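Local coordinates for uncharacterized protein (Kutzneria albida DSM 43870, PDB 5M6Q) that probably catalyses acyl transfer from protein glutamine side chains, as a microbial transglutaminase suited to site-specific protein labelling, at residues A[123-128]-A[175-180]; A[130-135]-A[163-168]. All coordinates share one frame; numbering follows the deposited sequence.

Overall arrangement
How a strand and the loop that continues it can serve two kinds of contact is seen along strand 122-131. Residues 123-128 of it, in contact 1, pair with strand 174-179 inside an antiparallel sheet, with the contact centre about 5 Å from the centre of the chain. The loop leaving the strand forms contact 2 with loop 163-168, a surface contact whose centre lies about 17 Å from that of the chain. The two contact centres are 21 Å apart, yet Y175 OH packs against Y164 CE1 at 3.5 Å. Contact 1 lies against helix 47-53, just after the modified cysteine C45 in sequence; contact 2 holds the sulfonate of a MES molecule, probably from the crystallisation liquor.

Contact 1 of 2, residues A[123-128]-A[175-180]; sequences KASIFS and YGWFDQ
I126 and F178 run alongside each other on one face of the sheet, with I126 CG2 3.9 Å from F178 CD2 and I126 CB at the ring edge. Beneath them F178 N donates to I126 O over 3.0 Å, the donor standing 30° out of the carbonyl plane. At this pair the strands diverge: I126 N reaches a water at 2.9 Å instead of a carbonyl, and the same water sits beside F178 O and Q180 OE1, which also accepts from Q77 NE2. W177 works on the other face. With CG anti to the backbone N (chi1 173°), its indole runs under the neighbouring strand, where CH2 meets S125 CB at 3.4 Å and I126 O stands over one ring face. F127, opposite W177 in a non-hydrogen-bonded pair, turns its ring toward Y175; F127 CD1 lies 3.8 Å from Y175 CD2, the planes 41° apart. Next along, S128 N to G176 O and G176 N to S128 O are backbone bonds of 2.8 Å each. Helix 47-53 covers the F127 and W177 face through T49, and W185 packs on I126 and stacks on F178, around an antiparallel strand pair central to the microbial transglutaminase sheet.

Contact 2 of 2, residues A[130-135]-A[163-168]; sequences RFYSWQ and RYRARP. With MES (2-(N-morpholino)-ethanesulfonic acid), chain D.
The amide of Q135 joins the two loops through both its ends. OE1 accepts from R165 N, on a lone pair at 2.8 Å, and from R163 N at 2.9 Å; NE2 gives one proton to R165 O and the other to Y132 O, back in its own loop. The bend at chi2 (-60°) brings the amide round to these backbone groups. With an alanine in its place, R163 N and R165 N would probably lose their shared acceptor, and R165 O and Y132 O the donor that ties the two loops. Two arginines reinforce the join: R163 NH1 donates to Q135 O and R165 NH1 to W134 O, both at 2.7 Å. R165 also grips the MES sulfonate, NH1 to O2S at 2.7 Å and NH2 to O3S at 3.0 Å, as MES C8 rests over the W134 indole. R167 CB sits 3.5 Å from the Y132 ring centroid, 7° off the ring normal, while W134 N lies over the other face of the Y132 ring. Farther out, R167 NH1 bonds to Q210 O and W134 NE1 to W139 O; Y148 and Y162 pack on Q135. With its inverse gamma turn centred on W134, this is a surface loop-loop junction where a buffer sulfonate, probably from the crystallisation liquor, has settled.

Contact 1 of 2, residues A[123-128]-A[175-180]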
loop_
_atom_site.group_PDB
_atom_site.type_symbol
_atom_site.label_atom_id
_atom_site.label_comp_id
_atom_site.label_asym_id
_atom_site.label_seq_id
_atom_site.Cartn_x
_atom_site.Cartn_y
_atom_site.Cartn_z
ATOM N N LYS A 123 -2.033 6.486 11.473
ATOM C CA LYS A 123 -2.723 5.209 11.461
ATOM C C LYS A 123 -2.004 4.272 10.500
ATOM O O LYS A 123 -1.520 4.697 9.448
ATOM C CB LYS A 123 -4.185 5.373 11.049
ATOM C CG LYS A 123 -4.345 6.062 9.716
ATOM C CD LYS A 123 -5.672 5.749 9.065
ATOM C CE LYS A 123 -5.943 6.713 7.906
ATOM N NZ LYS A 123 -7.172 6.326 7.148
ATOM N N ALA A 124 -1.928 3.000 10.868
ATOM C CA ALA A 124 -1.380 1.992 9.978
ATOM C C ALA A 124 -2.403 1.651 8.893
ATOM O O ALA A 124 -3.561 1.378 9.191
ATOM C CB ALA A 124 -0.985 0.761 10.758
ATOM N N SER A 125 -1.973 1.693 7.637
ATOM C CA SER A 125 -2.849 1.436 6.506
ATOM C C SER A 125 -2.238 0.354 5.640
ATOM O O SER A 125 -1.069 0.044 5.795
ATOM C CB SER A 125 -3.077 2.709 5.701
ATOM O OG SER A 125 -3.791 3.648 6.481
ATOM N N ILE A 126 -3.039 -0.236 4.757
ATOM C CA ILE A 126 -2.593 -1.353 3.923
ATOM C C ILE A 126 -2.765 -1.002 2.457
ATOM O O ILE A 126 -3.745 -0.364 2.058
ATOM C CB ILE A 126 -3.349 -2.656 4.254
ATOM C CG1 ILE A 126 -3.004 -3.127 5.663
ATOM C CG2 ILE A 126 -3.059 -3.782 3.225
ATOM C CD1 ILE A 126 -3.752 -4.372 6.074
ATOM N N PHE A 127 -1.791 -1.399 1.658
ATOM C CA PHE A 127 -1.980 -1.413 0.225
ATOM C C PHE A 127 -1.305 -2.661 -0.289
ATOM O O PHE A 127 -0.479 -3.245 0.399
ATOM C CB PHE A 127 -1.427 -0.142 -0.427
ATOM C CG PHE A 127 0.033 0.064 -0.207
ATOM C CD1 PHE A 127 0.964 -0.485 -1.075
ATOM C CD2 PHE A 127 0.484 0.833 0.857
ATOM C CE1 PHE A 127 2.330 -0.288 -0.876
ATOM C CE2 PHE A 127 1.844 1.024 1.065
ATOM C CZ PHE A 127 2.763 0.471 0.189
ATOM N N SER A 128 -1.664 -3.073 -1.497
ATOM C CA SER A 128 -1.098 -4.255 -2.103
ATOM C C SER A 128 -0.374 -3.874 -3.364
ATOM O O SER A 128 -0.911 -3.161 -4.217
ATOM C CB SER A 128 -2.177 -5.281 -2.431
ATOM O OG SER A 128 -1.572 -6.412 -3.025
ATOM N N TYR A 175 -0.508 -0.813 -7.774
ATOM C CA TYR A 175 -0.740 -0.533 -6.358
ATOM C C TYR A 175 -2.217 -0.517 -6.110
ATOM O O TYR A 175 -2.948 0.125 -6.859
ATOM C CB TYR A 175 -0.172 0.827 -5.954
ATOM C CG TYR A 175 1.321 0.837 -5.836
ATOM C CD1 TYR A 175 2.125 0.970 -6.962
ATOM C CD2 TYR A 175 1.929 0.697 -4.600
ATOM C CE1 TYR A 175 3.521 0.967 -6.849
ATOM C CE2 TYR A 175 3.318 0.698 -4.478
ATOM C CZ TYR A 175 4.102 0.836 -5.603
ATOM O OH TYR A 175 5.474 0.830 -5.472
ATOM N N GLY A 176 -2.651 -1.178 -5.044
ATOM C CA GLY A 176 -4.048 -1.165 -4.664
ATOM C C GLY A 176 -4.226 -0.737 -3.220
ATOM O O GLY A 176 -3.730 -1.379 -2.305
ATOM N N TRP A 177 -4.948 0.357 -3.029
ATOM C CA TRP A 177 -5.214 0.872 -1.705
ATOM C C TRP A 177 -6.337 0.089 -1.055
ATOM O O TRP A 177 -7.411 -0.069 -1.645
ATOM C CB TRP A 177 -5.583 2.345 -1.776
ATOM C CG TRP A 177 -6.019 2.862 -0.448
ATOM C CD1 TRP A 177 -7.296 2.972 0.017
ATOM C CD2 TRP A 177 -5.169 3.316 0.601
ATOM N NE1 TRP A 177 -7.293 3.475 1.294
ATOM C CE2 TRP A 177 -5.998 3.701 1.675
ATOM C CE3 TRP A 177 -3.788 3.447 0.735
ATOM C CZ2 TRP A 177 -5.493 4.213 2.859
ATOM C CZ3 TRP A 177 -3.288 3.962 1.922
ATOM C CH2 TRP A 177 -4.141 4.342 2.961
ATOM N N PHE A 178 -6.091 -0.416 0.145
ATOM C CA PHE A 178 -7.096 -1.217 0.837
ATOM C C PHE A 178 -8.130 -0.344 1.536
ATOM O O PHE A 178 -7.839 0.279 2.551
ATOM C CB PHE A 178 -6.442 -2.141 1.873
ATOM C CG PHE A 178 -7.339 -3.235 2.370
ATOM C CD1 PHE A 178 -8.566 -3.503 1.746
ATOM C CD2 PHE A 178 -6.951 -4.017 3.452
ATOM C CE1 PHE A 178 -9.392 -4.527 2.199
ATOM C CE2 PHE A 178 -7.769 -5.054 3.915
ATOM C CZ PHE A 178 -8.992 -5.311 3.281
ATOM N N ASP A 179 -9.341 -0.326 0.996
ATOM C CA ASP A 179 -10.448 0.398 1.608
ATOM C C ASP A 179 -11.171 -0.584 2.520
ATOM O O ASP A 179 -11.926 -1.431 2.056
ATOM C CB ASP A 179 -11.374 0.960 0.525
ATOM C CG ASP A 179 -12.671 1.597 1.077
ATOM O OD1 ASP A 179 -13.071 1.381 2.247
ATOM O OD2 ASP A 179 -13.322 2.315 0.291
ATOM N N GLN A 180 -10.936 -0.458 3.815
ATOM C CA GLN A 180 -11.442 -1.434 4.760
ATOM C C GLN A 180 -12.855 -1.097 5.242
ATOM O O GLN A 180 -13.419 -1.824 6.047
ATOM C CB GLN A 180 -10.470 -1.566 5.928
ATOM C CG GLN A 180 -9.167 -2.228 5.469
ATOM C CD GLN A 180 -8.044 -2.179 6.492
ATOM O OE1 GLN A 180 -7.316 -1.192 6.585
ATOM N NE2 GLN A 180 -7.863 -3.273 7.223
HETATM O O HOH W 1 -5.882 0.429 4.642
#

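Contact 2 of 2, residues A[130-135]-A[163-168]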
loop_
_atom_site.group_PDB
_atom_site.type_symbol
_atom_site.label_atom_id
_atom_site.label_comp_id
_atom_site.label_asym_id
_atom_site.label_seq_id
_atom_site.Cartn_x
_atom_site.Cartn_y
_atom_site.Cartn_z
ATOM N N ARG A 130 1.722 -5.212 -6.755
ATOM C CA ARG A 130 2.041 -6.278 -7.677
ATOM C C ARG A 130 3.228 -5.837 -8.525
ATOM O O ARG A 130 3.311 -4.680 -8.958
ATOM C CB ARG A 130 0.838 -6.619 -8.563
ATOM C CG ARG A 130 -0.446 -6.935 -7.785
ATOM C CD ARG A 130 -1.549 -7.481 -8.695
ATOM N NE ARG A 130 -1.142 -8.696 -9.410
ATOM C CZ ARG A 130 -1.902 -9.347 -10.290
ATOM N NH1 ARG A 130 -3.132 -8.921 -10.561
ATOM N NH2 ARG A 130 -1.437 -10.431 -10.897
ATOM N N PHE A 131 4.149 -6.754 -8.754
ATOM C CA PHE A 131 5.384 -6.414 -9.440
ATOM C C PHE A 131 6.019 -7.642 -10.085
ATOM O O PHE A 131 5.494 -8.755 -10.000
ATOM C CB PHE A 131 6.361 -5.736 -8.462
ATOM C CG PHE A 131 6.774 -6.605 -7.291
ATOM C CD1 PHE A 131 5.933 -6.772 -6.193
ATOM C CD2 PHE A 131 8.022 -7.223 -7.275
ATOM C CE1 PHE A 131 6.319 -7.543 -5.108
ATOM C CE2 PHE A 131 8.421 -8.008 -6.180
ATOM C CZ PHE A 131 7.568 -8.170 -5.099
ATOM N N TYR A 132 7.143 -7.420 -10.753
ATOM C CA TYR A 132 7.862 -8.464 -11.466
ATOM C C TYR A 132 9.110 -8.841 -10.668
ATOM O O TYR A 132 9.820 -7.975 -10.164
ATOM C CB TYR A 132 8.220 -7.971 -12.873
ATOM C CG TYR A 132 8.914 -8.963 -13.781
ATOM C CD1 TYR A 132 8.397 -10.225 -14.007
ATOM C CD2 TYR A 132 10.078 -8.609 -14.438
ATOM C CE1 TYR A 132 9.035 -11.115 -14.867
ATOM C CE2 TYR A 132 10.715 -9.476 -15.296
ATOM C CZ TYR A 132 10.197 -10.720 -15.511
ATOM O OH TYR A 132 10.869 -11.564 -16.365
ATOM N N SER A 133 9.361 -10.137 -10.553
ATOM C CA SER A 133 10.406 -10.653 -9.675
ATOM C C SER A 133 11.801 -10.436 -10.222
ATOM O O SER A 133 12.745 -10.281 -9.457
ATOM C CB SER A 133 10.199 -12.144 -9.423
ATOM O OG SER A 133 10.273 -12.856 -10.635
ATOM N N TRP A 134 11.928 -10.415 -11.544
ATOM C CA TRP A 134 13.242 -10.354 -12.173
ATOM C C TRP A 134 13.769 -8.919 -12.215
ATOM O O TRP A 134 13.810 -8.297 -13.270
ATOM C CB TRP A 134 13.174 -10.943 -13.588
ATOM C CG TRP A 134 14.353 -11.788 -13.951
ATOM C CD1 TRP A 134 15.668 -11.465 -13.787
ATOM C CD2 TRP A 134 14.332 -13.085 -14.552
ATOM N NE1 TRP A 134 16.466 -12.483 -14.235
ATOM C CE2 TRP A 134 15.673 -13.491 -14.713
ATOM C CE3 TRP A 134 13.313 -13.947 -14.962
ATOM C CZ2 TRP A 134 16.024 -14.718 -15.278
ATOM C CZ3 TRP A 134 13.663 -15.170 -15.521
ATOM C CH2 TRP A 134 15.006 -15.541 -15.674
ATOM N N GLN A 135 14.189 -8.406 -11.064
ATOM C CA GLN A 135 14.454 -6.978 -10.915
ATOM C C GLN A 135 15.817 -6.577 -11.456
ATOM O O GLN A 135 16.104 -5.393 -11.648
ATOM C CB GLN A 135 14.324 -6.579 -9.439
ATOM C CG GLN A 135 12.869 -6.387 -9.002
ATOM C CD GLN A 135 12.168 -5.310 -9.808
ATOM O OE1 GLN A 135 12.520 -4.129 -9.728
ATOM N NE2 GLN A 135 11.180 -5.710 -10.596
ATOM N N ARG A 163 13.781 -2.664 -7.574
ATOM C CA ARG A 163 14.253 -1.511 -8.364
ATOM C C ARG A 163 13.200 -0.921 -9.307
ATOM O O ARG A 163 13.546 -0.173 -10.219
ATOM C CB ARG A 163 15.464 -1.910 -9.214
ATOM C CG ARG A 163 16.533 -2.696 -8.501
ATOM C CD ARG A 163 17.630 -3.130 -9.478
ATOM N NE ARG A 163 18.028 -2.046 -10.380
ATOM C CZ ARG A 163 17.973 -2.104 -11.711
ATOM N NH1 ARG A 163 17.551 -3.212 -12.322
ATOM N NH2 ARG A 163 18.353 -1.052 -12.433
ATOM N N TYR A 164 11.935 -1.286 -9.121
ATOM C CA TYR A 164 10.849 -0.818 -9.990
ATOM C C TYR A 164 11.028 -1.185 -11.467
ATOM O O TYR A 164 10.518 -0.488 -12.348
ATOM C CB TYR A 164 10.678 0.697 -9.873
ATOM C CG TYR A 164 10.317 1.152 -8.482
ATOM C CD1 TYR A 164 8.992 1.225 -8.072
ATOM C CD2 TYR A 164 11.305 1.503 -7.575
ATOM C CE1 TYR A 164 8.663 1.630 -6.799
ATOM C CE2 TYR A 164 10.992 1.914 -6.303
ATOM C CZ TYR A 164 9.677 1.977 -5.913
ATOM O OH TYR A 164 9.384 2.389 -4.632
ATOM N N ARG A 165 11.726 -2.282 -11.732
ATOM C CA ARG A 165 11.908 -2.756 -13.095
ATOM C C ARG A 165 10.690 -3.519 -13.603
ATOM O O ARG A 165 10.211 -4.428 -12.933
ATOM C CB ARG A 165 13.132 -3.667 -13.200
ATOM C CG ARG A 165 13.399 -4.108 -14.645
ATOM C CD ARG A 165 14.575 -5.088 -14.799
ATOM N NE ARG A 165 14.739 -5.449 -16.203
ATOM C CZ ARG A 165 14.635 -6.683 -16.679
ATOM N NH1 ARG A 165 14.400 -7.689 -15.854
ATOM N NH2 ARG A 165 14.781 -6.912 -17.982
ATOM N N ALA A 166 10.220 -3.175 -14.803
ATOM C CA ALA A 166 9.112 -3.888 -15.439
ATOM C C ALA A 166 9.583 -5.147 -16.145
ATOM O O ALA A 166 10.703 -5.208 -16.646
ATOM C CB ALA A 166 8.399 -2.993 -16.439
ATOM N N ARG A 167 8.715 -6.147 -16.206
ATOM C CA ARG A 167 8.869 -7.174 -17.220
ATOM C C ARG A 167 8.866 -6.488 -18.597
ATOM O O ARG A 167 7.949 -5.732 -18.907
ATOM C CB ARG A 167 7.757 -8.211 -17.122
ATOM C CG ARG A 167 7.920 -9.318 -18.149
ATOM C CD ARG A 167 6.886 -10.383 -18.037
ATOM N NE ARG A 167 7.178 -11.431 -19.005
ATOM C CZ ARG A 167 6.288 -12.278 -19.502
ATOM N NH1 ARG A 167 5.017 -12.215 -19.124
ATOM N NH2 ARG A 167 6.682 -13.193 -20.379
ATOM N N PRO A 168 9.908 -6.724 -19.408
ATOM C CA PRO A 168 10.021 -6.037 -20.708
ATOM C C PRO A 168 8.738 -6.172 -21.532
ATOM O O PRO A 168 8.264 -7.290 -21.738
ATOM C CB PRO A 168 11.186 -6.757 -21.396
ATOM C CG PRO A 168 11.959 -7.414 -20.281
ATOM C CD PRO A 168 10.966 -7.732 -19.204
HETATM O O1 MES D . 16.580 -14.330 -21.205
HETATM C C2 MES D . 16.691 -12.912 -21.373
HETATM C C3 MES D . 17.141 -12.227 -20.085
HETATM N N4 MES D . 16.295 -12.738 -19.010
HETATM C C5 MES D . 16.121 -14.173 -18.825
HETATM C C6 MES D . 15.668 -14.718 -20.173
HETATM C C7 MES D . 15.986 -11.867 -17.888
HETATM C C8 MES D . 14.466 -11.958 -17.854
HETATM S S MES D . 13.773 -10.533 -18.380
HETATM O O1S MES D . 12.610 -10.861 -19.248
HETATM O O2S MES D . 13.300 -9.774 -17.198
HETATM O O3S MES D . 14.755 -9.702 -19.121
HETATM O O HOH W 2 8.029 -4.566 -11.057
#